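Local coordinates for protein DMATS type aromatic prenyltransferase (Streptomyces coelicolor, PDB 6ZS0) that probably transfers a dimethylallyl group to carbon 5 of the tryptophan indole ring, as an aromatic prenyltransferase with an ABBA-barrel fold, at residues 282-287 with 313-318; 286-291 with 322-327; 180-185 with 203-208; 254-259 with 269-274. All coordinates share one frame; numbering follows the deposited sequence.

From the N terminus, interaction 3 comes first: it folds the loop at 180-185 back onto strand 202-209, closing a loop that contains strand 191-195. Interaction 4 follows as a beta hairpin of two adjacent barrel strands. Interactions 3 and 4 touch, because V205 and L207 bond through the backbone to H258 and S256. Interactions 1 and 2 come last. They start from the same helix, 284-297, and share E286 and A287. Both close loops that contain helix 303-312. Their spans are staggered, so they cross rather than nest. D284 links them through bonds to L323 and I324. Strand 324-332 of interaction 2 lies beside strand 270-275 of interaction 4, so the outer helix is tied to the hairpin.

Interaction 1 of 4, residues 282-287 with 313-318; sequences RHDGEA and TERRPE
D284 and R315 meet end-on, with the two side chains running at about a right angle. Their flat groups are nevertheless nearly coplanar, the carboxylate and guanidinium planes being 21° apart. R315 spends both terminal nitrogens on one oxygen: NH1 lies 3.1 Å and NH2 3.2 Å from D284 OD2. NH1 comes in at the anti lone pair. The R315 chain starts with CG anti to its backbone N (chi1 -162°) and then bends twice, which brings the guanidinium edge round to the carboxylate. The same carboxylate also accepts the backbone N-H groups of L323 (to OD2) and I324 (to OD1). This crowd of donors would probably stabilise its negative charge. The contact lies at the start of helix 284-297, with H283 in the N-cap position and D284 just inside the helix. There P317 O faces the first turn. It takes two weak bonds, from D284 N at 3.1 Å and G285 N at 3.5 Å. P317 CB sits close by, 3.6 Å from G285 N. The H283 ring lies against E318 as a CH-pi contact. E318 CA is over one ring face, 3.9 Å from the centroid and 27° off the normal. The E318 side chain passes the ring at a slant, its CG 3.9 Å from H283 CE1, while H283 CB rests 3.6 Å from E318 O.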
loop_
_atom_site.group_PDB
_atom_site.type_symbol
_atom_site.label_atom_id
_atom_site.label_comp_id
_atom_site.label_asym_id
_atom_site.label_seq_id
_atom_site.Cartn_x
_atom_site.Cartn_y
_atom_site.Cartn_z
ATOM N N ARG A 282 -18.633 3.801 -10.607
ATOM C CA ARG A 282 -18.727 3.842 -12.088
ATOM C C ARG A 282 -17.412 4.343 -12.675
ATOM O O ARG A 282 -17.086 3.937 -13.774
ATOM C CB ARG A 282 -19.833 4.791 -12.541
ATOM C CG ARG A 282 -21.225 4.408 -12.091
ATOM C CD ARG A 282 -22.233 5.474 -12.524
ATOM N NE ARG A 282 -23.624 5.107 -12.258
ATOM C CZ ARG A 282 -24.257 5.258 -11.088
ATOM N NH1 ARG A 282 -25.526 4.886 -10.978
ATOM N NH2 ARG A 282 -23.621 5.759 -10.036
ATOM N N HIS A 283 -16.728 5.251 -11.985
ATOM C CA HIS A 283 -15.514 5.924 -12.502
ATOM C C HIS A 283 -14.790 6.629 -11.364
ATOM O O HIS A 283 -15.332 6.711 -10.232
ATOM C CB HIS A 283 -15.849 6.877 -13.676
ATOM C CG HIS A 283 -16.935 7.849 -13.365
ATOM N ND1 HIS A 283 -16.753 8.875 -12.482
ATOM C CD2 HIS A 283 -18.215 7.937 -13.806
ATOM C CE1 HIS A 283 -17.876 9.584 -12.393
ATOM N NE2 HIS A 283 -18.784 9.025 -13.199
ATOM N N ASP A 284 -13.608 7.141 -11.650
ATOM C CA ASP A 284 -12.776 7.825 -10.641
ATOM C C ASP A 284 -13.397 9.149 -10.209
ATOM O O ASP A 284 -13.043 9.631 -9.122
ATOM C CB ASP A 284 -11.346 7.990 -11.152
ATOM C CG ASP A 284 -10.588 6.700 -10.977
ATOM O OD1 ASP A 284 -10.490 6.272 -9.804
ATOM O OD2 ASP A 284 -10.089 6.168 -11.979
ATOM N N GLY A 285 -14.309 9.728 -10.979
ATOM C CA GLY A 285 -15.045 10.917 -10.485
ATOM C C GLY A 285 -15.813 10.583 -9.211
ATOM O O GLY A 285 -15.795 11.383 -8.239
ATOM N N GLU A 286 -16.494 9.443 -9.202
ATOM C CA GLU A 286 -17.251 8.943 -8.032
ATOM C C GLU A 286 -16.283 8.595 -6.907
ATOM O O GLU A 286 -16.555 8.933 -5.779
ATOM C CB GLU A 286 -18.077 7.727 -8.409
ATOM C CG GLU A 286 -19.254 8.052 -9.283
ATOM C CD GLU A 286 -20.252 6.916 -9.399
ATOM O OE1 GLU A 286 -19.948 5.803 -8.942
ATOM O OE2 GLU A 286 -21.340 7.150 -9.958
ATOM N N ALA A 287 -15.175 7.912 -7.207
ATOM C CA ALA A 287 -14.184 7.577 -6.158
ATOM C C ALA A 287 -13.674 8.864 -5.495
ATOM O O ALA A 287 -13.551 8.879 -4.256
ATOM C CB ALA A 287 -13.081 6.737 -6.734
ATOM N N THR A 313 -2.172 11.326 -14.168
ATOM C CA THR A 313 -2.566 11.222 -15.589
ATOM C C THR A 313 -3.449 12.384 -16.010
ATOM O O THR A 313 -4.223 12.875 -15.165
ATOM C CB THR A 313 -3.315 9.919 -15.845
ATOM O OG1 THR A 313 -3.664 9.886 -17.232
ATOM C CG2 THR A 313 -4.556 9.785 -14.993
ATOM N N GLU A 314 -3.408 12.680 -17.309
ATOM C CA GLU A 314 -4.207 13.726 -18.003
ATOM C C GLU A 314 -5.651 13.261 -18.224
ATOM O O GLU A 314 -6.492 14.122 -18.503
ATOM C CB GLU A 314 -3.554 14.077 -19.340
ATOM C CG GLU A 314 -2.073 14.404 -19.214
ATOM N N ARG A 315 -5.918 11.960 -18.100
ATOM C CA ARG A 315 -7.270 11.346 -18.214
ATOM C C ARG A 315 -8.249 12.090 -17.280
ATOM O O ARG A 315 -7.913 12.288 -16.105
ATOM C CB ARG A 315 -7.157 9.856 -17.866
ATOM C CG ARG A 315 -8.313 8.985 -18.340
ATOM C CD ARG A 315 -9.198 8.567 -17.191
ATOM N NE ARG A 315 -8.755 7.349 -16.525
ATOM C CZ ARG A 315 -9.223 6.908 -15.354
ATOM N NH1 ARG A 315 -10.148 7.591 -14.694
ATOM N NH2 ARG A 315 -8.760 5.777 -14.845
ATOM N N ARG A 316 -9.409 12.502 -17.789
ATOM C CA ARG A 316 -10.567 12.903 -16.940
ATOM C C ARG A 316 -10.877 11.746 -15.988
ATOM O O ARG A 316 -10.999 10.621 -16.431
ATOM C CB ARG A 316 -11.804 13.202 -17.789
ATOM C CG ARG A 316 -11.682 14.448 -18.652
ATOM C CD ARG A 316 -12.989 15.209 -18.760
ATOM N NE ARG A 316 -13.937 14.565 -19.661
ATOM C CZ ARG A 316 -15.139 14.069 -19.320
ATOM N NH1 ARG A 316 -15.592 14.147 -18.076
ATOM N NH2 ARG A 316 -15.899 13.508 -20.248
ATOM N N PRO A 317 -10.963 11.968 -14.660
ATOM C CA PRO A 317 -11.398 10.925 -13.731
ATOM C C PRO A 317 -12.665 10.191 -14.190
ATOM O O PRO A 317 -12.741 9.000 -13.995
ATOM C CB PRO A 317 -11.630 11.715 -12.438
ATOM C CG PRO A 317 -10.582 12.794 -12.517
ATOM C CD PRO A 317 -10.604 13.212 -13.967
ATOM N N GLU A 318 -13.596 10.904 -14.835
ATOM C CA GLU A 318 -14.929 10.388 -15.232
ATOM C C GLU A 318 -14.811 9.423 -16.420
ATOM O O GLU A 318 -15.821 8.772 -16.725
ATOM C CB GLU A 318 -15.865 11.544 -15.597
ATOM C CG GLU A 318 -16.190 12.450 -14.425
ATOM C CD GLU A 318 -15.170 13.516 -14.017
ATOM O OE1 GLU A 318 -15.414 14.171 -12.976
ATOM O OE2 GLU A 318 -14.126 13.685 -14.710
#

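Interaction 2 of 4, residues 286-291 with 322-327; sequences EALARA and GLIAYL
Helix 284-297 packs on strand 324-332 as part of the ABBA barrel, where helices form a layer outside the antiparallel strands. A287 and A291, one turn apart, face I324 and L327 on the strand. The two short axes run in roughly the same direction, 27° apart, and approach to 9.4 Å. No hydrogen bond crosses; the contact is apolar throughout. The alanines bring little bulk to this side of the helix, and the larger I324 and L327 pack against them. A287 CB meets I324 CB at 4.0 Å. From there I324 extends past A287, with CD1 anti to CA (chi2 175°), and ends against the next residue of the helix. I324 CD1 is 3.8 Å from L288 N and 3.9 Å from L288 CD1, the two side chains crossing at about a right angle. L288 and A291 also touch L305, and I324 touches L309, so helix 303-312 flanks the contact. R290 takes a smaller share, with its guanidinium directed elsewhere and bonded to the backbone oxygens of A239 and Y280. At the far end L327 straddles A291 with both methyls: CD2 lies 3.8 Å from A291 CB, and CD1 lies 3.8 Å from A291 CA.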
loop_
_atom_site.group_PDB
_atom_site.type_symbol
_atom_site.label_atom_id
_atom_site.label_comp_id
_atom_site.label_asym_id
_atom_site.label_seq_id
_atom_site.Cartn_x
_atom_site.Cartn_y
_atom_site.Cartn_z
ATOM N N GLU A 286 -16.494 9.443 -9.202
ATOM C CA GLU A 286 -17.251 8.943 -8.032
ATOM C C GLU A 286 -16.283 8.595 -6.907
ATOM O O GLU A 286 -16.555 8.933 -5.779
ATOM C CB GLU A 286 -18.077 7.727 -8.409
ATOM C CG GLU A 286 -19.254 8.052 -9.283
ATOM C CD GLU A 286 -20.252 6.916 -9.399
ATOM O OE1 GLU A 286 -19.948 5.803 -8.942
ATOM O OE2 GLU A 286 -21.340 7.150 -9.958
ATOM N N ALA A 287 -15.175 7.912 -7.207
ATOM C CA ALA A 287 -14.184 7.577 -6.158
ATOM C C ALA A 287 -13.674 8.864 -5.495
ATOM O O ALA A 287 -13.551 8.879 -4.256
ATOM C CB ALA A 287 -13.081 6.737 -6.734
ATOM N N LEU A 288 -13.384 9.900 -6.297
ATOM C CA LEU A 288 -12.857 11.198 -5.814
ATOM C C LEU A 288 -13.922 11.861 -4.928
ATOM O O LEU A 288 -13.573 12.374 -3.831
ATOM C CB LEU A 288 -12.453 12.084 -7.002
ATOM C CG LEU A 288 -11.546 13.276 -6.660
ATOM C CD1 LEU A 288 -10.195 12.818 -6.140
ATOM C CD2 LEU A 288 -11.312 14.171 -7.871
ATOM N N ALA A 289 -15.178 11.817 -5.356
ATOM C CA ALA A 289 -16.298 12.410 -4.598
ATOM C C ALA A 289 -16.408 11.734 -3.211
ATOM O O ALA A 289 -16.502 12.457 -2.174
ATOM C CB ALA A 289 -17.564 12.303 -5.407
ATOM N N ARG A 290 -16.342 10.402 -3.161
ATOM C CA ARG A 290 -16.420 9.645 -1.888
ATOM C C ARG A 290 -15.193 9.945 -1.038
ATOM O O ARG A 290 -15.338 10.176 0.157
ATOM C CB ARG A 290 -16.510 8.146 -2.154
ATOM C CG ARG A 290 -17.800 7.735 -2.833
ATOM C CD ARG A 290 -17.898 6.247 -3.060
ATOM N NE ARG A 290 -18.952 5.885 -3.984
ATOM C CZ ARG A 290 -19.174 4.648 -4.415
ATOM N NH1 ARG A 290 -18.458 3.636 -3.940
ATOM N NH2 ARG A 290 -20.119 4.421 -5.304
ATOM N N ALA A 291 -13.998 9.958 -1.629
ATOM C CA ALA A 291 -12.787 10.315 -0.866
ATOM C C ALA A 291 -12.952 11.703 -0.248
ATOM O O ALA A 291 -12.548 11.898 0.936
ATOM C CB ALA A 291 -11.596 10.265 -1.759
ATOM N N GLY A 322 -10.171 3.124 -11.428
ATOM C CA GLY A 322 -8.977 2.454 -10.908
ATOM C C GLY A 322 -7.887 3.407 -10.493
ATOM O O GLY A 322 -7.000 2.955 -9.792
ATOM N N LEU A 323 -7.939 4.683 -10.879
ATOM C CA LEU A 323 -6.900 5.643 -10.441
ATOM C C LEU A 323 -6.888 5.714 -8.916
ATOM O O LEU A 323 -5.803 5.680 -8.330
ATOM C CB LEU A 323 -7.127 7.014 -11.065
ATOM C CG LEU A 323 -6.833 7.074 -12.562
ATOM C CD1 LEU A 323 -7.137 8.458 -13.119
ATOM C CD2 LEU A 323 -5.399 6.670 -12.842
ATOM N N ILE A 324 -8.053 5.790 -8.282
ATOM C CA ILE A 324 -8.131 5.562 -6.816
ATOM C C ILE A 324 -8.468 4.088 -6.614
ATOM O O ILE A 324 -9.605 3.690 -6.873
ATOM C CB ILE A 324 -9.127 6.500 -6.129
ATOM C CG1 ILE A 324 -8.746 7.958 -6.327
ATOM C CG2 ILE A 324 -9.234 6.130 -4.656
ATOM C CD1 ILE A 324 -9.756 8.942 -5.764
ATOM N N ALA A 325 -7.498 3.285 -6.194
ATOM C CA ALA A 325 -7.646 1.827 -6.043
ATOM C C ALA A 325 -8.302 1.502 -4.688
ATOM O O ALA A 325 -9.250 0.719 -4.650
ATOM C CB ALA A 325 -6.323 1.154 -6.167
ATOM N N TYR A 326 -7.781 2.065 -3.615
ATOM C CA TYR A 326 -8.316 1.856 -2.253
ATOM C C TYR A 326 -8.456 3.203 -1.555
ATOM O O TYR A 326 -7.687 4.134 -1.828
ATOM C CB TYR A 326 -7.399 0.991 -1.379
ATOM C CG TYR A 326 -7.331 -0.475 -1.713
ATOM C CD1 TYR A 326 -6.635 -0.936 -2.808
ATOM C CD2 TYR A 326 -7.963 -1.411 -0.910
ATOM C CE1 TYR A 326 -6.576 -2.295 -3.100
ATOM C CE2 TYR A 326 -7.889 -2.765 -1.163
ATOM C CZ TYR A 326 -7.218 -3.217 -2.282
ATOM O OH TYR A 326 -7.176 -4.574 -2.530
ATOM N N LEU A 327 -9.367 3.250 -0.607
ATOM C CA LEU A 327 -9.420 4.273 0.443
ATOM C C LEU A 327 -9.241 3.578 1.782
ATOM O O LEU A 327 -9.721 2.471 1.951
ATOM C CB LEU A 327 -10.765 4.998 0.407
ATOM C CG LEU A 327 -11.012 5.899 -0.796
ATOM C CD1 LEU A 327 -12.400 6.499 -0.720
ATOM C CD2 LEU A 327 -9.949 6.963 -0.938
#

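Interaction 3 of 4, residues 180-185 with 203-208; sequences DSLPQG and AKVYLR
The P183 ring meets L207 with its CG corner, 3.7 Å from L207 CD2, while its CD lies 4.0 Å from the same methyl. No aromatic ring of either segment takes part. L207 CD2 is also pressed against the P183 carbonyl, 3.1 Å from P183 O, which is tight for a methyl. L207 CD2 thus rests against both the ring and the carbonyl oxygen of P183. L207 gets there with CG anti to its carbonyl carbon (chi1 -84°), and its side chain crosses the proline obliquely. L182 continues the apolar row: its CD1 touches V205 CG1 at 3.8 Å. Its other methyl, CD2, lies more loosely at 4.4 Å from L207 CD1. Beyond the proline the loop comes closest to the strand backbone, where G185 CA is 3.5 Å from R208 O. No hydrogen bond joins the two segments. The loop runs in nearly the same direction as the strand, 23° apart, lying over its face as a cover and not as an added strand. This is the outer side of the ABBA barrel: V205 also touches V166 and L170 of helix 162-175, and L182 and P183 both reach H258 on the neighbouring strand 254-260.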
loop_
_atom_site.group_PDB
_atom_site.type_symbol
_atom_site.label_atom_id
_atom_site.label_comp_id
_atom_site.label_asym_id
_atom_site.label_seq_id
_atom_site.Cartn_x
_atom_site.Cartn_y
_atom_site.Cartn_z
ATOM N N ASP A 180 -3.282 -14.052 18.946
ATOM C CA ASP A 180 -4.611 -14.368 19.543
ATOM C C ASP A 180 -5.449 -13.108 19.803
ATOM O O ASP A 180 -6.648 -13.279 20.030
ATOM C CB ASP A 180 -4.434 -15.237 20.788
ATOM C CG ASP A 180 -3.869 -16.591 20.419
ATOM O OD1 ASP A 180 -4.380 -17.183 19.455
ATOM O OD2 ASP A 180 -2.915 -17.035 21.079
ATOM N N SER A 181 -4.881 -11.905 19.709
ATOM C CA SER A 181 -5.609 -10.611 19.819
ATOM C C SER A 181 -6.260 -10.229 18.480
ATOM O O SER A 181 -7.079 -9.300 18.473
ATOM C CB SER A 181 -4.704 -9.509 20.283
ATOM O OG SER A 181 -3.812 -9.131 19.240
ATOM N N LEU A 182 -5.894 -10.891 17.384
ATOM C CA LEU A 182 -6.393 -10.513 16.033
ATOM C C LEU A 182 -7.828 -11.014 15.861
ATOM O O LEU A 182 -8.159 -12.126 16.292
ATOM C CB LEU A 182 -5.490 -11.086 14.946
ATOM C CG LEU A 182 -4.060 -10.562 14.902
ATOM C CD1 LEU A 182 -3.209 -11.464 14.029
ATOM C CD2 LEU A 182 -4.010 -9.134 14.409
ATOM N N PRO A 183 -8.704 -10.221 15.203
ATOM C CA PRO A 183 -10.049 -10.679 14.874
ATOM C C PRO A 183 -10.019 -11.788 13.815
ATOM O O PRO A 183 -8.989 -11.998 13.191
ATOM C CB PRO A 183 -10.731 -9.416 14.343
ATOM C CG PRO A 183 -9.590 -8.634 13.731
ATOM C CD PRO A 183 -8.436 -8.866 14.693
ATOM N N GLN A 184 -11.139 -12.485 13.660
ATOM C CA GLN A 184 -11.394 -13.490 12.603
ATOM C C GLN A 184 -11.184 -12.809 11.237
ATOM O O GLN A 184 -11.620 -11.648 11.056
ATOM C CB GLN A 184 -12.815 -14.065 12.776
ATOM C CG GLN A 184 -13.178 -15.271 11.884
ATOM C CD GLN A 184 -14.479 -15.979 12.263
ATOM O OE1 GLN A 184 -15.320 -15.460 13.011
ATOM N NE2 GLN A 184 -14.672 -17.178 11.735
ATOM N N GLY A 185 -10.539 -13.500 10.310
ATOM C CA GLY A 185 -10.447 -13.056 8.912
ATOM C C GLY A 185 -10.466 -14.228 7.969
ATOM O O GLY A 185 -10.593 -15.363 8.445
ATOM N N ALA A 203 5.496 -3.902 13.949
ATOM C CA ALA A 203 4.976 -5.072 13.192
ATOM C C ALA A 203 3.521 -4.827 12.828
ATOM O O ALA A 203 2.731 -4.456 13.706
ATOM C CB ALA A 203 5.107 -6.337 13.982
ATOM N N LYS A 204 3.186 -5.053 11.560
ATOM C CA LYS A 204 1.836 -4.816 11.015
ATOM C C LYS A 204 1.320 -6.133 10.443
ATOM O O LYS A 204 2.033 -6.731 9.619
ATOM C CB LYS A 204 1.898 -3.718 9.952
ATOM C CG LYS A 204 2.375 -2.362 10.461
ATOM C CD LYS A 204 2.623 -1.349 9.347
ATOM C CE LYS A 204 2.274 0.071 9.762
ATOM N NZ LYS A 204 0.810 0.307 9.747
ATOM N N VAL A 205 0.158 -6.591 10.904
ATOM C CA VAL A 205 -0.479 -7.825 10.386
ATOM C C VAL A 205 -1.705 -7.408 9.592
ATOM O O VAL A 205 -2.523 -6.656 10.111
ATOM C CB VAL A 205 -0.861 -8.823 11.493
ATOM C CG1 VAL A 205 -1.396 -10.125 10.911
ATOM C CG2 VAL A 205 0.316 -9.115 12.416
ATOM N N TYR A 206 -1.798 -7.863 8.355
ATOM C CA TYR A 206 -2.952 -7.593 7.476
ATOM C C TYR A 206 -3.858 -8.814 7.454
ATOM O O TYR A 206 -3.353 -9.956 7.369
ATOM C CB TYR A 206 -2.502 -7.226 6.068
ATOM C CG TYR A 206 -1.871 -5.878 5.948
ATOM C CD1 TYR A 206 -0.617 -5.631 6.462
ATOM C CD2 TYR A 206 -2.542 -4.840 5.316
ATOM C CE1 TYR A 206 -0.036 -4.380 6.354
ATOM C CE2 TYR A 206 -1.950 -3.600 5.158
ATOM C CZ TYR A 206 -0.699 -3.370 5.687
ATOM O OH TYR A 206 -0.100 -2.140 5.597
ATOM N N LEU A 207 -5.169 -8.576 7.523
ATOM C CA LEU A 207 -6.203 -9.612 7.397
ATOM C C LEU A 207 -7.037 -9.316 6.164
ATOM O O LEU A 207 -7.348 -8.137 5.936
ATOM C CB LEU A 207 -7.108 -9.604 8.639
ATOM C CG LEU A 207 -6.615 -10.386 9.858
ATOM C CD1 LEU A 207 -5.257 -9.957 10.296
ATOM C CD2 LEU A 207 -7.593 -10.216 11.014
ATOM N N ARG A 208 -7.428 -10.362 5.458
ATOM C CA ARG A 208 -8.427 -10.309 4.363
ATOM C C ARG A 208 -9.822 -10.478 4.978
ATOM O O ARG A 208 -9.958 -11.327 5.889
ATOM C CB ARG A 208 -8.139 -11.437 3.374
ATOM C CG ARG A 208 -8.753 -11.249 1.993
ATOM C CD ARG A 208 -8.348 -12.372 1.036
ATOM N NE ARG A 208 -7.188 -13.123 1.515
ATOM C CZ ARG A 208 -5.931 -13.024 1.064
ATOM N NH1 ARG A 208 -4.989 -13.743 1.643
ATOM N NH2 ARG A 208 -5.611 -12.221 0.052
#

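Interaction 4 of 4, residues 254-259 with 269-274; sequences AQSCHS and SGFTLY
H258 and F271 are the closely packed aromatic pair of this contact. The two side chains lie side by side and point the same way, with ring planes at an oblique 55°. H258 CE1 touches the F271 ring at its edge, 3.5 Å from F271 CD2. S256 CB also packs close to the ring, 3.7 Å from F271 CE2. The imidazole is held from its own strand, since S256 OG, standing between its backbone N and carbonyl carbon (chi1 61°), is hydrogen-bonded to H258 NE2 at 2.8 Å; S256 OG has a further partner in H209 NE2. On the other face of the sheet, Y274 turns its ring edge to C257, with CE2 3.6 Å from C257 CB. T272 CG2 lies over one face of that ring, offset toward its rim. The strands form an antiparallel beta hairpin in the wall of the ABBA barrel. L273, on the H258 side, touches helix 229-240, so that side faces the outer helices and the Y274 side the barrel interior. In the hairpin Q255, C257 and S259 are hydrogen-bonded partners of Y274, T272 and G270. The straightest bonds include Y274 N to Q255 O, 2.8 Å at 170°. Toward the turn a classic beta bulge breaks the regular pairing. S269 and G270 both face S259: S269 N bonds to S259 O at 2.8 Å, nearly in line with the carbonyl, and only the G270 N bond to that oxygen is weak, at 3.3 Å. At the opposite end Q255 is partly exposed, and its side chain approaches Y274 no nearer than 4.2 Å, from CB to CD2.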
loop_
_atom_site.group_PDB
_atom_site.type_symbol
_atom_site.label_atom_id
_atom_site.label_comp_id
_atom_site.label_asym_id
_atom_site.label_seq_id
_atom_site.Cartn_x
_atom_site.Cartn_y
_atom_site.Cartn_z
ATOM N N ALA A 254 -12.051 -6.616 1.303
ATOM C CA ALA A 254 -11.539 -5.549 2.153
ATOM C C ALA A 254 -10.361 -6.123 2.942
ATOM O O ALA A 254 -10.235 -7.353 3.035
ATOM C CB ALA A 254 -12.593 -4.958 3.050
ATOM N N GLN A 255 -9.555 -5.254 3.504
ATOM C CA GLN A 255 -8.411 -5.663 4.348
ATOM C C GLN A 255 -8.418 -4.824 5.597
ATOM O O GLN A 255 -8.908 -3.658 5.572
ATOM C CB GLN A 255 -7.073 -5.560 3.605
ATOM C CG GLN A 255 -6.983 -6.510 2.428
ATOM C CD GLN A 255 -5.617 -6.473 1.789
ATOM O OE1 GLN A 255 -4.599 -6.279 2.462
ATOM N NE2 GLN A 255 -5.589 -6.746 0.497
ATOM N N SER A 256 -7.870 -5.382 6.669
ATOM C CA SER A 256 -7.540 -4.591 7.870
ATOM C C SER A 256 -6.062 -4.785 8.173
ATOM O O SER A 256 -5.507 -5.834 7.801
ATOM C CB SER A 256 -8.422 -4.933 9.062
ATOM O OG SER A 256 -8.269 -6.298 9.430
ATOM N N CYS A 257 -5.469 -3.824 8.830
ATOM C CA CYS A 257 -4.077 -3.859 9.308
ATOM C C CYS A 257 -4.097 -3.646 10.840
ATOM O O CYS A 257 -4.851 -2.749 11.273
ATOM C CB CYS A 257 -3.291 -2.761 8.597
ATOM S SG CYS A 257 -1.615 -2.521 9.218
ATOM N N HIS A 258 -3.317 -4.409 11.580
ATOM C CA HIS A 258 -3.226 -4.328 13.063
ATOM C C HIS A 258 -1.771 -4.115 13.411
ATOM O O HIS A 258 -0.954 -5.009 13.056
ATOM C CB HIS A 258 -3.833 -5.599 13.668
ATOM C CG HIS A 258 -5.192 -5.852 13.112
ATOM N ND1 HIS A 258 -6.332 -5.471 13.777
ATOM C CD2 HIS A 258 -5.590 -6.365 11.925
ATOM C CE1 HIS A 258 -7.379 -5.752 13.035
ATOM N NE2 HIS A 258 -6.949 -6.307 11.875
ATOM N N SER A 259 -1.489 -2.993 14.059
ATOM C CA SER A 259 -0.132 -2.465 14.306
ATOM C C SER A 259 0.244 -2.804 15.742
ATOM O O SER A 259 -0.494 -2.372 16.649
ATOM C CB SER A 259 -0.065 -0.969 14.051
ATOM O OG SER A 259 -0.122 -0.704 12.645
ATOM N N SER A 269 -1.895 -1.418 18.879
ATOM C CA SER A 269 -2.084 0.020 19.203
ATOM C C SER A 269 -2.593 0.781 17.978
ATOM O O SER A 269 -2.901 1.970 18.102
ATOM C CB SER A 269 -0.815 0.622 19.722
ATOM O OG SER A 269 0.206 0.491 18.767
ATOM N N GLY A 270 -2.673 0.120 16.822
ATOM C CA GLY A 270 -3.131 0.805 15.604
ATOM C C GLY A 270 -3.978 -0.109 14.764
ATOM O O GLY A 270 -3.792 -1.345 14.854
ATOM N N PHE A 271 -4.939 0.468 14.050
ATOM C CA PHE A 271 -5.883 -0.280 13.192
ATOM C C PHE A 271 -6.193 0.524 11.934
ATOM O O PHE A 271 -6.511 1.721 12.028
ATOM C CB PHE A 271 -7.158 -0.585 13.962
ATOM C CG PHE A 271 -8.288 -1.063 13.094
ATOM C CD1 PHE A 271 -9.269 -0.191 12.659
ATOM C CD2 PHE A 271 -8.344 -2.382 12.678
ATOM C CE1 PHE A 271 -10.317 -0.640 11.866
ATOM C CE2 PHE A 271 -9.388 -2.821 11.879
ATOM C CZ PHE A 271 -10.382 -1.952 11.483
ATOM N N THR A 272 -6.149 -0.133 10.765
ATOM C CA THR A 272 -6.555 0.517 9.500
ATOM C C THR A 272 -7.547 -0.388 8.782
ATOM O O THR A 272 -7.320 -1.641 8.755
ATOM C CB THR A 272 -5.352 0.831 8.599
ATOM O OG1 THR A 272 -4.446 1.668 9.330
ATOM C CG2 THR A 272 -5.775 1.503 7.308
ATOM N N LEU A 273 -8.615 0.206 8.249
ATOM C CA LEU A 273 -9.546 -0.487 7.326
ATOM C C LEU A 273 -9.368 0.018 5.898
ATOM O O LEU A 273 -9.387 1.236 5.696
ATOM C CB LEU A 273 -10.988 -0.269 7.777
ATOM C CG LEU A 273 -12.042 -0.988 6.935
ATOM C CD1 LEU A 273 -11.946 -2.484 7.099
ATOM C CD2 LEU A 273 -13.443 -0.533 7.318
ATOM N N TYR A 274 -9.148 -0.912 4.965
ATOM C CA TYR A 274 -8.914 -0.652 3.523
ATOM C C TYR A 274 -10.139 -1.131 2.736
ATOM O O TYR A 274 -10.536 -2.322 2.851
ATOM C CB TYR A 274 -7.679 -1.402 3.017
ATOM C CG TYR A 274 -6.388 -1.101 3.746
ATOM C CD1 TYR A 274 -5.464 -0.187 3.246
ATOM C CD2 TYR A 274 -6.084 -1.748 4.932
ATOM C CE1 TYR A 274 -4.282 0.093 3.934
ATOM C CE2 TYR A 274 -4.897 -1.508 5.607
ATOM C CZ TYR A 274 -4.008 -0.567 5.130
ATOM O OH TYR A 274 -2.854 -0.299 5.827
#